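Local coordinates for like-Sm ribonucleoprotein core (Methanococcus vannielii SB, PDB 5MKI) that probably binds RNA, assembles into a seven-membered ring, and has been seen with UMP and calcium bound, at residues R32-D37 with A43-K48. Sequence-based numbering, arbitrary orientation.
Sequences RLKAYD and ALENAK
Strands 28-36 and 42-44 form an antiparallel beta hairpin, and Arg32 and Glu45 form a hydrogen-bonded antiparallel pair where the chain leaves strand 42-44. Glu45 N donates to Arg32 O at 2.8 Å, with the N-H...O angle at 178°, and Arg32 N returns a bond to Glu45 O. Next along, Lys34 N meets Ala43 O at 3.0 Å, approaching nearly end-on to the carbonyl. Between these bonds, on the face turned to the core, Leu33 CD1 touches Leu44 CD2 at 4.1 Å; Val19 of strand 18-23 packs on both leucines. The curled antiparallel sheet is that of the Sm fold, and the loop joining the two strands carries His39 and Asn41, which bind UMP in a complex of this protein. On the other face, Arg32 and Glu45 run side by side. Both have CG anti to the backbone N (chi1 -179° and -170°), and Arg32 CD comes 3.4 Å from Glu45 OE1. Lys34 CG, anti to the carbonyl carbon, rests 3.6 Å from Glu45 CB; bends at chi2 and chi3 then turn the chain's end toward a water, and NZ also bonds Asn16 OD1. Instead of a direct salt bridge, this water joins the three charges, accepting from Lys34 NZ at 2.7 Å, donating to Glu45 OE1 at 2.8 Å and taking a weak bond from Arg32 NE.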
loop_
_atom_site.group_PDB
_atom_site.type_symbol
_atom_site.label_atom_id
_atom_site.label_comp_id
_atom_site.label_asym_id
_atom_site.label_seq_id
_atom_site.Cartn_x
_atom_site.Cartn_y
_atom_site.Cartn_z
ATOM N N ARG A 32 -21.771 8.377 15.841
ATOM C CA ARG A 32 -22.740 9.088 15.006
ATOM C C ARG A 32 -22.027 9.729 13.813
ATOM O O ARG A 32 -21.164 10.600 13.990
ATOM C CB ARG A 32 -23.467 10.145 15.840
ATOM C CG ARG A 32 -24.535 10.973 15.108
ATOM C CD ARG A 32 -25.006 12.128 16.003
ATOM N NE ARG A 32 -26.150 12.843 15.442
ATOM C CZ ARG A 32 -27.412 12.428 15.544
ATOM N NH1 ARG A 32 -27.691 11.299 16.182
ATOM N NH2 ARG A 32 -28.391 13.133 15.003
ATOM N N LEU A 33 -22.414 9.328 12.604
ATOM C CA LEU A 33 -21.685 9.689 11.386
ATOM C C LEU A 33 -22.029 11.110 10.945
ATOM O O LEU A 33 -23.143 11.375 10.480
ATOM C CB LEU A 33 -21.991 8.683 10.281
ATOM C CG LEU A 33 -21.259 8.873 8.945
ATOM C CD1 LEU A 33 -19.807 8.418 9.040
ATOM C CD2 LEU A 33 -21.994 8.141 7.825
ATOM N N LYS A 34 -21.047 12.010 11.038
ATOM C CA LYS A 34 -21.188 13.411 10.651
ATOM C C LYS A 34 -20.651 13.726 9.259
ATOM O O LYS A 34 -21.011 14.767 8.694
ATOM C CB LYS A 34 -20.460 14.319 11.658
ATOM C CG LYS A 34 -20.812 14.048 13.107
ATOM C CD LYS A 34 -22.281 14.313 13.329
ATOM C CE LYS A 34 -22.622 15.784 13.074
ATOM N NZ LYS A 34 -24.084 16.052 13.232
ATOM N N ALA A 35 -19.793 12.880 8.704
ATOM C CA ALA A 35 -19.136 13.193 7.439
ATOM C C ALA A 35 -18.355 11.977 6.985
ATOM O O ALA A 35 -17.896 11.182 7.808
ATOM C CB ALA A 35 -18.202 14.405 7.567
ATOM N N TYR A 36 -18.223 11.841 5.665
ATOM C CA TYR A 36 -17.403 10.814 5.036
ATOM C C TYR A 36 -16.975 11.326 3.664
ATOM O O TYR A 36 -17.558 12.276 3.129
ATOM C CB TYR A 36 -18.154 9.482 4.888
ATOM C CG TYR A 36 -19.151 9.539 3.764
ATOM C CD1 TYR A 36 -20.348 10.219 3.919
ATOM C CD2 TYR A 36 -18.881 8.953 2.530
ATOM C CE1 TYR A 36 -21.254 10.302 2.886
ATOM C CE2 TYR A 36 -19.780 9.036 1.493
ATOM C CZ TYR A 36 -20.963 9.701 1.677
ATOM O OH TYR A 36 -21.862 9.784 0.653
ATOM N N ASP A 37 -15.951 10.679 3.091
ATOM C CA ASP A 37 -15.417 11.058 1.782
ATOM C C ASP A 37 -15.156 9.787 0.975
ATOM O O ASP A 37 -15.356 8.668 1.461
ATOM C CB ASP A 37 -14.145 11.929 1.899
ATOM C CG ASP A 37 -12.994 11.235 2.642
ATOM O OD1 ASP A 37 -12.935 9.993 2.682
ATOM O OD2 ASP A 37 -12.127 11.945 3.200
ATOM N N ALA A 43 -15.912 11.019 10.001
ATOM C CA ALA A 43 -15.941 11.754 11.260
ATOM C C ALA A 43 -17.092 11.207 12.102
ATOM O O ALA A 43 -18.251 11.266 11.680
ATOM C CB ALA A 43 -16.104 13.254 11.022
ATOM N N LEU A 44 -16.768 10.652 13.270
ATOM C CA LEU A 44 -17.752 10.023 14.151
ATOM C C LEU A 44 -17.883 10.830 15.437
ATOM O O LEU A 44 -16.898 11.011 16.160
ATOM C CB LEU A 44 -17.353 8.592 14.493
ATOM C CG LEU A 44 -17.221 7.584 13.359
ATOM C CD1 LEU A 44 -16.566 6.308 13.870
ATOM C CD2 LEU A 44 -18.594 7.320 12.773
ATOM N N GLU A 45 -19.103 11.276 15.735
ATOM C CA GLU A 45 -19.390 12.075 16.919
ATOM C C GLU A 45 -19.815 11.181 18.080
ATOM O O GLU A 45 -20.563 10.218 17.890
ATOM C CB GLU A 45 -20.494 13.087 16.613
ATOM C CG GLU A 45 -20.709 14.120 17.690
ATOM C CD GLU A 45 -21.948 14.943 17.445
ATOM O OE1 GLU A 45 -23.060 14.401 17.638
ATOM O OE2 GLU A 45 -21.812 16.123 17.056
ATOM N N ASN A 46 -19.339 11.505 19.284
ATOM C CA ASN A 46 -19.671 10.732 20.486
ATOM C C ASN A 46 -19.399 9.243 20.261
ATOM O O ASN A 46 -20.288 8.388 20.364
ATOM C CB ASN A 46 -21.126 10.980 20.911
ATOM C CG ASN A 46 -21.332 12.383 21.461
ATOM O OD1 ASN A 46 -20.440 12.953 22.087
ATOM N ND2 ASN A 46 -22.499 12.952 21.207
ATOM N N ALA A 47 -18.140 8.949 19.943
ATOM C CA ALA A 47 -17.753 7.630 19.466
ATOM C C ALA A 47 -17.261 6.745 20.604
ATOM O O ALA A 47 -16.758 7.214 21.627
ATOM C CB ALA A 47 -16.662 7.744 18.393
ATOM N N LYS A 48 -17.393 5.439 20.395
ATOM C CA LYS A 48 -17.039 4.436 21.386
ATOM C C LYS A 48 -16.236 3.330 20.722
ATOM O O LYS A 48 -16.619 2.838 19.656
ATOM C CB LYS A 48 -18.294 3.837 22.041
ATOM C CG LYS A 48 -19.232 4.864 22.683
ATOM C CD LYS A 48 -20.681 4.364 22.671
ATOM C CE LYS A 48 -21.615 5.304 23.431
ATOM N NZ LYS A 48 -22.929 5.530 22.727
HETATM O O HOH W 1 -24.796 15.581 15.791
#